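Local coordinates for uncharacterized protein (Legionella pneumophila subsp. pneumophila, PDB 5T2X) that is of unknown function but folds as a single all-helical chain of the DUF5630 family, at residues F81-Y86 / I217-F222; Y101-E106 / L120-K125; L175-C180 / Q195-A200. All coordinates share one frame; numbering follows the deposited sequence.

Contact 1 of 3, residues F81-Y86 / I217-F222; sequences FSFEEY and INNAYF
OD1 of Asn-219, near the end of helix 211-220, is gripped from two directions. Asn-219 OD1 takes the backbone N of Glu-84, in the irregular segment 81-86, at 3.0 Å, and ND2 of its helix neighbour Asn-218 at 2.9 Å. The second donor lies in the carbonyl plane of OD1, the first slightly tilted from it. The nitrogen end of the same amide is tied too: ND2 of Asn-219 donates to O of Glu-84 at 2.7 Å, on a lone pair in the carbonyl plane. One side chain thus pairs with both the N-H and the C=O of one loop residue. Its other N-H goes to a water that also bonds Tyr-86 OH, a hydroxyl further tied to His-168.

Asn-218 adds a second clasp. Its CG stands anti to the backbone N (chi1 172°), which turns the amide toward the loop; beyond its bond to Asn-219, Asn-218 ND2 reaches O of Ser-82 at 3.0 Å, both acceptors close to the amide plane. Another water joins Asn-218 OD1 to Ser-82 N. The Glu-84 carboxylate stacks on this amide with planes 23° apart, Glu-84 OE2 lying 3.5 Å from Asn-218 CG, while OE1 bonds Ser-215.

The apolar end is aromatic. CA of Phe-222, the C-prime residue of the Schellman motif that ends the helix, sits over a face of the Phe-81 ring, 3.9 Å from its centroid, and the Phe-222 ring turns its edge to the Phe-81 face in a T-shaped pair with planes 72° apart. Tyr-133 of helix 132-147 meets the Phe-222 ring in turn. Two adjacent asparagine amides thus satisfy backbone N-H and C=O groups of an irregular segment, which is consistent with their holding it against the end of the helix.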
loop_
_atom_site.group_PDB
_atom_site.type_symbol
_atom_site.label_atom_id
_atom_site.label_comp_id
_atom_site.label_asym_id
_atom_site.label_seq_id
_atom_site.Cartn_x
_atom_site.Cartn_y
_atom_site.Cartn_z
ATOM N N PHE A 81 -8.691 14.567 -8.763
ATOM C CA PHE A 81 -7.793 13.493 -8.364
ATOM C C PHE A 81 -8.086 12.260 -9.204
ATOM O O PHE A 81 -9.250 11.905 -9.413
ATOM C CB PHE A 81 -7.925 13.152 -6.876
ATOM C CG PHE A 81 -7.241 11.870 -6.493
ATOM C CD1 PHE A 81 -5.861 11.757 -6.572
ATOM C CD2 PHE A 81 -7.975 10.776 -6.064
ATOM C CE1 PHE A 81 -5.228 10.578 -6.229
ATOM C CE2 PHE A 81 -7.346 9.596 -5.717
ATOM C CZ PHE A 81 -5.971 9.497 -5.799
ATOM N N SER A 82 -7.024 11.612 -9.675
ATOM C CA SER A 82 -7.136 10.382 -10.446
ATOM C C SER A 82 -6.037 9.427 -10.009
ATOM O O SER A 82 -4.880 9.832 -9.869
ATOM C CB SER A 82 -7.037 10.656 -11.952
ATOM O OG SER A 82 -8.099 11.486 -12.390
ATOM N N PHE A 83 -6.404 8.168 -9.786
ATOM C CA PHE A 83 -5.420 7.160 -9.422
ATOM C C PHE A 83 -4.482 6.884 -10.590
ATOM O O PHE A 83 -4.866 6.963 -11.759
ATOM C CB PHE A 83 -6.107 5.864 -8.989
ATOM C CG PHE A 83 -6.820 5.964 -7.670
ATOM C CD1 PHE A 83 -8.176 6.234 -7.618
ATOM C CD2 PHE A 83 -6.131 5.784 -6.483
ATOM C CE1 PHE A 83 -8.834 6.323 -6.405
ATOM C CE2 PHE A 83 -6.782 5.874 -5.267
ATOM C CZ PHE A 83 -8.135 6.143 -5.228
ATOM N N GLU A 84 -3.236 6.557 -10.261
ATOM C CA GLU A 84 -2.223 6.234 -11.251
ATOM C C GLU A 84 -1.654 4.852 -10.963
ATOM O O GLU A 84 -1.594 4.414 -9.811
ATOM C CB GLU A 84 -1.098 7.278 -11.262
ATOM C CG GLU A 84 -1.580 8.702 -11.505
ATOM C CD GLU A 84 -0.443 9.705 -11.567
ATOM O OE1 GLU A 84 0.728 9.278 -11.662
ATOM O OE2 GLU A 84 -0.721 10.922 -11.518
ATOM N N GLU A 85 -1.242 4.165 -12.023
ATOM C CA GLU A 85 -0.674 2.832 -11.915
ATOM C C GLU A 85 0.847 2.909 -11.877
ATOM O O GLU A 85 1.457 3.782 -12.498
ATOM C CB GLU A 85 -1.120 1.952 -13.084
ATOM C CG GLU A 85 -2.616 1.969 -13.341
ATOM C CD GLU A 85 -3.001 1.189 -14.582
ATOM O OE1 GLU A 85 -2.379 0.137 -14.841
ATOM O OE2 GLU A 85 -3.919 1.633 -15.304
ATOM N N TYR A 86 1.455 1.978 -11.135
ATOM C CA TYR A 86 2.906 1.885 -11.075
ATOM C C TYR A 86 3.290 0.512 -10.552
ATOM O O TYR A 86 2.636 0.013 -9.626
ATOM C CB TYR A 86 3.509 2.980 -10.187
ATOM C CG TYR A 86 2.979 3.016 -8.770
ATOM C CD1 TYR A 86 3.626 2.333 -7.746
ATOM C CD2 TYR A 86 1.840 3.745 -8.452
ATOM C CE1 TYR A 86 3.147 2.367 -6.450
ATOM C CE2 TYR A 86 1.354 3.785 -7.159
ATOM C CZ TYR A 86 2.012 3.096 -6.162
ATOM O OH TYR A 86 1.532 3.135 -4.873
ATOM N N ILE A 217 3.343 8.864 -4.901
ATOM C CA ILE A 217 3.058 10.058 -4.108
ATOM C C ILE A 217 1.682 10.608 -4.458
ATOM O O ILE A 217 0.958 11.113 -3.591
ATOM C CB ILE A 217 4.163 11.113 -4.315
ATOM C CG1 ILE A 217 5.514 10.567 -3.848
ATOM C CG2 ILE A 217 3.825 12.398 -3.573
ATOM C CD1 ILE A 217 6.677 11.493 -4.128
ATOM N N ASN A 218 1.297 10.510 -5.733
ATOM C CA ASN A 218 -0.033 10.948 -6.144
ATOM C C ASN A 218 -1.119 10.127 -5.456
ATOM O O ASN A 218 -2.062 10.682 -4.880
ATOM C CB ASN A 218 -0.161 10.853 -7.666
ATOM C CG ASN A 218 -1.571 11.116 -8.150
ATOM O OD1 ASN A 218 -1.969 12.264 -8.345
ATOM N ND2 ASN A 218 -2.336 10.049 -8.351
ATOM N N ASN A 219 -0.996 8.797 -5.496
ATOM C CA ASN A 219 -2.025 7.939 -4.918
ATOM C C ASN A 219 -2.049 8.032 -3.399
ATOM O O ASN A 219 -3.126 8.112 -2.795
ATOM C CB ASN A 219 -1.805 6.488 -5.351
ATOM C CG ASN A 219 -2.001 6.285 -6.837
ATOM O OD1 ASN A 219 -2.085 7.245 -7.601
ATOM N ND2 ASN A 219 -2.069 5.027 -7.257
ATOM N N ALA A 220 -0.875 8.025 -2.762
ATOM C CA ALA A 220 -0.819 7.911 -1.308
ATOM C C ALA A 220 -1.427 9.127 -0.622
ATOM O O ALA A 220 -2.095 8.996 0.410
ATOM C CB ALA A 220 0.624 7.710 -0.854
ATOM N N TYR A 221 -1.208 10.318 -1.175
ATOM C CA TYR A 221 -1.681 11.550 -0.562
ATOM C C TYR A 221 -2.811 12.197 -1.350
ATOM O O TYR A 221 -3.130 13.366 -1.112
ATOM C CB TYR A 221 -0.512 12.523 -0.386
ATOM C CG TYR A 221 0.705 11.855 0.211
ATOM C CD1 TYR A 221 0.647 11.255 1.462
ATOM C CD2 TYR A 221 1.908 11.810 -0.482
ATOM C CE1 TYR A 221 1.754 10.633 2.010
ATOM C CE2 TYR A 221 3.021 11.191 0.059
ATOM C CZ TYR A 221 2.938 10.604 1.305
ATOM O OH TYR A 221 4.041 9.987 1.848
ATOM N N PHE A 222 -3.423 11.457 -2.279
ATOM C CA PHE A 222 -4.594 11.918 -3.027
ATOM C C PHE A 222 -4.306 13.216 -3.777
ATOM O O PHE A 222 -5.123 14.139 -3.798
ATOM C CB PHE A 222 -5.807 12.072 -2.107
ATOM C CG PHE A 222 -6.095 10.850 -1.279
ATOM C CD1 PHE A 222 -6.750 9.760 -1.831
ATOM C CD2 PHE A 222 -5.707 10.790 0.050
ATOM C CE1 PHE A 222 -7.013 8.634 -1.073
ATOM C CE2 PHE A 222 -5.968 9.667 0.813
ATOM C CZ PHE A 222 -6.622 8.587 0.251
HETATM O O HOH W 1 -4.634 13.367 -9.424
HETATM O O HOH W 2 -1.330 3.183 -5.007
#

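Contact 2 of 3, residues Y101-E106 / L120-K125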
loop_
_atom_site.group_PDB
_atom_site.type_symbol
_atom_site.label_atom_id
_atom_site.label_comp_id
_atom_site.label_asym_id
_atom_site.label_seq_id
_atom_site.Cartn_x
_atom_site.Cartn_y
_atom_site.Cartn_z
ATOM N N TYR A 101 -10.328 -1.344 0.865
ATOM C CA TYR A 101 -10.109 -0.250 1.805
ATOM C C TYR A 101 -11.348 0.627 1.920
ATOM O O TYR A 101 -11.672 1.112 3.010
ATOM C CB TYR A 101 -8.897 0.581 1.386
ATOM C CG TYR A 101 -8.545 1.653 2.391
ATOM C CD1 TYR A 101 -7.843 1.342 3.548
ATOM C CD2 TYR A 101 -8.922 2.975 2.189
ATOM C CE1 TYR A 101 -7.522 2.316 4.476
ATOM C CE2 TYR A 101 -8.606 3.957 3.111
ATOM C CZ TYR A 101 -7.905 3.621 4.251
ATOM O OH TYR A 101 -7.589 4.595 5.170
ATOM N N GLY A 102 -12.054 0.842 0.808
ATOM C CA GLY A 102 -13.307 1.574 0.875
ATOM C C GLY A 102 -14.353 0.856 1.706
ATOM O O GLY A 102 -15.113 1.485 2.446
ATOM N N GLN A 103 -14.403 -0.476 1.598
ATOM C CA GLN A 103 -15.316 -1.249 2.433
ATOM C C GLN A 103 -14.936 -1.152 3.903
ATOM O O GLN A 103 -15.815 -1.165 4.774
ATOM C CB GLN A 103 -15.336 -2.711 1.983
ATOM C CG GLN A 103 -15.919 -2.928 0.594
ATOM C CD GLN A 103 -17.357 -2.451 0.487
ATOM O OE1 GLN A 103 -17.645 -1.460 -0.185
ATOM N NE2 GLN A 103 -18.265 -3.156 1.150
ATOM N N ALA A 104 -13.638 -1.058 4.200
ATOM C CA ALA A 104 -13.212 -0.871 5.581
ATOM C C ALA A 104 -13.663 0.481 6.114
ATOM O O ALA A 104 -14.092 0.588 7.269
ATOM C CB ALA A 104 -11.694 -1.013 5.689
ATOM N N ALA A 105 -13.584 1.523 5.283
ATOM C CA ALA A 105 -14.005 2.849 5.721
ATOM C C ALA A 105 -15.498 2.882 6.018
ATOM O O ALA A 105 -15.935 3.547 6.966
ATOM C CB ALA A 105 -13.639 3.888 4.662
ATOM N N GLU A 106 -16.297 2.165 5.223
ATOM C CA GLU A 106 -17.729 2.091 5.486
ATOM C C GLU A 106 -18.022 1.315 6.763
ATOM O O GLU A 106 -18.977 1.641 7.478
ATOM C CB GLU A 106 -18.459 1.454 4.302
ATOM C CG GLU A 106 -18.376 2.253 3.013
ATOM C CD GLU A 106 -19.204 1.647 1.894
ATOM O OE1 GLU A 106 -20.001 0.729 2.175
ATOM O OE2 GLU A 106 -19.056 2.086 0.732
ATOM N N LEU A 120 -11.243 -4.299 10.435
ATOM C CA LEU A 120 -9.969 -5.012 10.399
ATOM C C LEU A 120 -9.992 -6.130 9.366
ATOM O O LEU A 120 -8.979 -6.397 8.708
ATOM C CB LEU A 120 -9.641 -5.568 11.786
ATOM C CG LEU A 120 -9.190 -4.556 12.840
ATOM C CD1 LEU A 120 -9.092 -5.208 14.212
ATOM C CD2 LEU A 120 -7.858 -3.941 12.444
ATOM N N GLU A 121 -11.140 -6.789 9.209
ATOM C CA GLU A 121 -11.243 -7.869 8.235
ATOM C C GLU A 121 -11.074 -7.346 6.814
ATOM O O GLU A 121 -10.396 -7.971 5.992
ATOM C CB GLU A 121 -12.581 -8.587 8.403
ATOM C CG GLU A 121 -12.747 -9.837 7.558
ATOM C CD GLU A 121 -13.868 -10.728 8.060
ATOM O OE1 GLU A 121 -13.773 -11.217 9.206
ATOM O OE2 GLU A 121 -14.851 -10.932 7.315
ATOM N N PHE A 122 -11.673 -6.192 6.507
ATOM C CA PHE A 122 -11.492 -5.607 5.183
ATOM C C PHE A 122 -10.103 -5.001 5.022
ATOM O O PHE A 122 -9.542 -5.027 3.922
ATOM C CB PHE A 122 -12.562 -4.550 4.913
ATOM C CG PHE A 122 -13.867 -5.113 4.434
ATOM C CD1 PHE A 122 -13.958 -5.736 3.200
ATOM C CD2 PHE A 122 -15.008 -5.009 5.210
ATOM C CE1 PHE A 122 -15.162 -6.253 2.751
ATOM C CE2 PHE A 122 -16.216 -5.524 4.769
ATOM C CZ PHE A 122 -16.292 -6.146 3.538
ATOM N N LEU A 123 -9.533 -4.451 6.099
ATOM C CA LEU A 123 -8.185 -3.896 6.011
ATOM C C LEU A 123 -7.169 -4.974 5.656
ATOM O O LEU A 123 -6.234 -4.726 4.887
ATOM C CB LEU A 123 -7.810 -3.213 7.326
ATOM C CG LEU A 123 -8.414 -1.832 7.591
ATOM C CD1 LEU A 123 -7.948 -1.293 8.934
ATOM C CD2 LEU A 123 -8.058 -0.861 6.476
ATOM N N LYS A 124 -7.346 -6.183 6.196
ATOM C CA LYS A 124 -6.411 -7.264 5.912
ATOM C C LYS A 124 -6.600 -7.824 4.509
ATOM O O LYS A 124 -5.619 -8.226 3.872
ATOM C CB LYS A 124 -6.554 -8.367 6.964
ATOM C CG LYS A 124 -6.082 -7.933 8.344
ATOM C CD LYS A 124 -6.236 -9.030 9.381
ATOM C CE LYS A 124 -5.748 -8.556 10.742
ATOM N NZ LYS A 124 -5.932 -9.588 11.798
ATOM N N LYS A 125 -7.838 -7.862 4.010
ATOM C CA LYS A 125 -8.046 -8.209 2.609
ATOM C C LYS A 125 -7.453 -7.145 1.697
ATOM O O LYS A 125 -6.906 -7.460 0.634
ATOM C CB LYS A 125 -9.535 -8.397 2.325
ATOM C CG LYS A 125 -10.188 -9.503 3.138
ATOM C CD LYS A 125 -11.695 -9.524 2.937
ATOM C CE LYS A 125 -12.060 -9.879 1.506
ATOM N NZ LYS A 125 -11.592 -11.242 1.134
#
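Segments 101-106 and 120-125 run antiparallel, their axes 7.8 Å apart at closest and inclined at 168°, with CA of Ala-104 and CA of Phe-122 5.1 Å apart. They belong to helices 91-111 and 117-128, which follow each other in the chain and make a helical hairpin in this all-helical fold.

Phe-122 and Gln-103 carry one flank of the interface. The Phe-122 ring turns a face to the aliphatic root of the glutamine: CB of Gln-103 stands 3.5 Å from the centroid of the Phe-122 ring and only 12° off the ring normal, a well-centred CH-pi contact. CG of Gln-103 also nears CE1 of the ring, and the bend at chi2 then turns the terminal amide, which stands almost perpendicular to the ring. Phe-100 and Cys-107, on the same helix as Gln-103, also touch the phenylalanine.

Ala-104 lies in the middle, and its small side chain allows the close approach of the two backbones. Ala-104 CB meets CB of Phe-122 at 3.7 Å and, at the same distance, CD2 of Leu-123. On the other flank the Tyr-101 and Leu-123 side chains run alongside each other in one direction. A chi1 of -175° carries the Tyr-101 ring away from its own N and alongside the leucine branch, although its CB does not point at the partner helix. Helix 132-147 closes over this flank: Ser-137 touches both residues, Leu-138 the leucine, and the Tyr-133 ring meets that of Tyr-101. The pairing between the segments is made by apolar contacts, while backbone polar groups bond within each helix, as Ala-105 N does to Tyr-101 O. One methyl links the centre to the flank: CD2 of Leu-123, in touch with Ala-104 CB, also lies 3.7 Å from CD1 of Tyr-101.

Contact 3 of 3, residues L175-C180 / Q195-A200; sequences LFYKTC and QEALEA
This is close antiparallel helix packing through small side chains, joining helix 169-185 to helix 191-207 in the C-terminal half of the fold. The segment axes approach to 7.9 Å with 163° between their directions, and CA of Tyr-177 comes within 4.3 Å of CA of Ala-197. The small side chains of two alanines are consistent with this closeness. CB of Ala-197 rests against CB of Cys-180 at 3.6 Å; one turn on, CB of Ala-200 touches CD1 of the Phe-176 ring at 3.5 Å.

Phe-176 and Tyr-177 splay to different flanks. The trans chi1 of Phe-176, -168°, brings its ring up to the partner helix, and OE1 of Glu-196 approaches its edge, the carboxylate turned steeply against the ring plane. Leu-158 and Cys-165 of helix 153-167 also touch this ring. Tyr-177 instead presents its ring edge to the backbone O of Ala-197, 3.4 Å from Tyr-177 CD1, and is met by Ala-240 and Thr-244 of helix 237-248. Cys-180 SG lies by CB of Glu-196. The two helices, consecutive and antiparallel, form a helical hairpin of this all-helical fold, with alanines at its closest approach.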
loop_
_atom_site.group_PDB
_atom_site.type_symbol
_atom_site.label_atom_id
_atom_site.label_comp_id
_atom_site.label_asym_id
_atom_site.label_seq_id
_atom_site.Cartn_x
_atom_site.Cartn_y
_atom_site.Cartn_z
ATOM N N LEU A 175 6.480 6.078 5.311
ATOM C CA LEU A 175 5.713 5.411 6.356
ATOM C C LEU A 175 6.628 4.635 7.295
ATOM O O LEU A 175 6.463 4.690 8.519
ATOM C CB LEU A 175 4.667 4.484 5.733
ATOM C CG LEU A 175 3.902 3.580 6.702
ATOM C CD1 LEU A 175 3.109 4.405 7.703
ATOM C CD2 LEU A 175 2.990 2.627 5.943
ATOM N N PHE A 176 7.600 3.905 6.737
ATOM C CA PHE A 176 8.577 3.207 7.565
ATOM C C PHE A 176 9.380 4.190 8.406
ATOM O O PHE A 176 9.676 3.920 9.576
ATOM C CB PHE A 176 9.503 2.375 6.678
ATOM C CG PHE A 176 10.369 1.402 7.433
ATOM C CD1 PHE A 176 11.599 1.791 7.943
ATOM C CD2 PHE A 176 9.962 0.091 7.615
ATOM C CE1 PHE A 176 12.400 0.892 8.629
ATOM C CE2 PHE A 176 10.758 -0.812 8.299
ATOM C CZ PHE A 176 11.977 -0.410 8.808
ATOM N N TYR A 177 9.738 5.336 7.826
ATOM C CA TYR A 177 10.478 6.351 8.569
ATOM C C TYR A 177 9.651 6.897 9.726
ATOM O O TYR A 177 10.138 7.003 10.858
ATOM C CB TYR A 177 10.907 7.473 7.619
ATOM C CG TYR A 177 10.901 8.859 8.227
ATOM C CD1 TYR A 177 11.933 9.284 9.055
ATOM C CD2 TYR A 177 9.866 9.749 7.961
ATOM C CE1 TYR A 177 11.929 10.553 9.609
ATOM C CE2 TYR A 177 9.854 11.017 8.510
ATOM C CZ TYR A 177 10.887 11.414 9.331
ATOM O OH TYR A 177 10.875 12.676 9.877
ATOM N N LYS A 178 8.388 7.241 9.463
ATOM C CA LYS A 178 7.528 7.754 10.523
ATOM C C LYS A 178 7.223 6.684 11.563
ATOM O O LYS A 178 7.080 6.999 12.750
ATOM C CB LYS A 178 6.232 8.306 9.928
ATOM C CG LYS A 178 5.380 9.085 10.916
ATOM C CD LYS A 178 6.142 10.281 11.469
ATOM C CE LYS A 178 5.315 11.044 12.491
ATOM N NZ LYS A 178 6.046 12.228 13.023
ATOM N N THR A 179 7.122 5.422 11.142
ATOM C CA THR A 179 6.871 4.346 12.096
ATOM C C THR A 179 8.045 4.173 13.050
ATOM O O THR A 179 7.850 3.936 14.248
ATOM C CB THR A 179 6.581 3.043 11.348
ATOM O OG1 THR A 179 5.426 3.214 10.518
ATOM C CG2 THR A 179 6.329 1.904 12.327
ATOM N N CYS A 180 9.274 4.305 12.542
ATOM C CA CYS A 180 10.446 4.203 13.404
ATOM C C CYS A 180 10.503 5.355 14.400
ATOM O O CYS A 180 10.926 5.168 15.547
ATOM C CB CYS A 180 11.720 4.158 12.560
ATOM S SG CYS A 180 11.936 2.643 11.597
ATOM N N GLN A 195 18.159 5.477 13.920
ATOM C CA GLN A 195 19.075 5.130 12.838
ATOM C C GLN A 195 18.339 4.452 11.691
ATOM O O GLN A 195 18.646 4.696 10.519
ATOM C CB GLN A 195 20.196 4.235 13.365
ATOM C CG GLN A 195 21.076 4.903 14.408
ATOM C CD GLN A 195 22.025 3.931 15.077
ATOM O OE1 GLN A 195 22.451 4.145 16.212
ATOM N NE2 GLN A 195 22.363 2.856 14.375
ATOM N N GLU A 196 17.366 3.594 12.009
ATOM C CA GLU A 196 16.543 2.991 10.966
ATOM C C GLU A 196 15.615 4.015 10.325
ATOM O O GLU A 196 15.314 3.914 9.130
ATOM C CB GLU A 196 15.737 1.823 11.538
ATOM C CG GLU A 196 16.551 0.561 11.776
ATOM C CD GLU A 196 16.911 -0.153 10.486
ATOM O OE1 GLU A 196 16.091 -0.130 9.543
ATOM O OE2 GLU A 196 18.013 -0.735 10.411
ATOM N N ALA A 197 15.154 5.001 11.098
ATOM C CA ALA A 197 14.314 6.052 10.534
ATOM C C ALA A 197 15.086 6.891 9.525
ATOM O O ALA A 197 14.549 7.263 8.475
ATOM C CB ALA A 197 13.759 6.938 11.649
ATOM N N LEU A 198 16.350 7.198 9.827
ATOM C CA LEU A 198 17.159 8.009 8.924
ATOM C C LEU A 198 17.380 7.298 7.595
ATOM O O LEU A 198 17.251 7.904 6.525
ATOM C CB LEU A 198 18.498 8.347 9.582
ATOM C CG LEU A 198 19.510 9.104 8.720
ATOM C CD1 LEU A 198 18.953 10.454 8.298
ATOM C CD2 LEU A 198 20.828 9.271 9.461
ATOM N N GLU A 199 17.714 6.006 7.644
ATOM C CA GLU A 199 17.965 5.256 6.417
ATOM C C GLU A 199 16.732 5.239 5.523
ATOM O O GLU A 199 16.822 5.483 4.314
ATOM C CB GLU A 199 18.409 3.834 6.756
ATOM C CG GLU A 199 18.617 2.942 5.544
ATOM C CD GLU A 199 19.053 1.541 5.924
ATOM O OE1 GLU A 199 19.483 1.345 7.080
ATOM O OE2 GLU A 199 18.963 0.635 5.070
ATOM N N ALA A 200 15.562 4.960 6.104
ATOM C CA ALA A 200 14.331 4.954 5.320
ATOM C C ALA A 200 13.992 6.348 4.810
ATOM O O ALA A 200 13.454 6.495 3.707
ATOM C CB ALA A 200 13.179 4.393 6.152
#

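Overall arrangement
From the N terminus, the chain first enters contact 1 with the loop 81-86, which follows helix 66-76, and completes it only at residues 217-222, 131 positions later. Most of what lies between is helix, 104 of 130 residues, and none is strand; both other contacts nest inside this long closure. Contact 2 closes first, pairing helices 91-111 and 117-128; contact 3 follows in series, pairing helices 169-185 and 191-207. Their centres lie about 26 Å apart. Contact 1 touches neither, its centre about 19 Å from that of contact 2 and about 22 Å from that of contact 3. Two local hairpins thus lie within one long-range closure that brings the end of helix 211-220 back to the loop before helix 91-111.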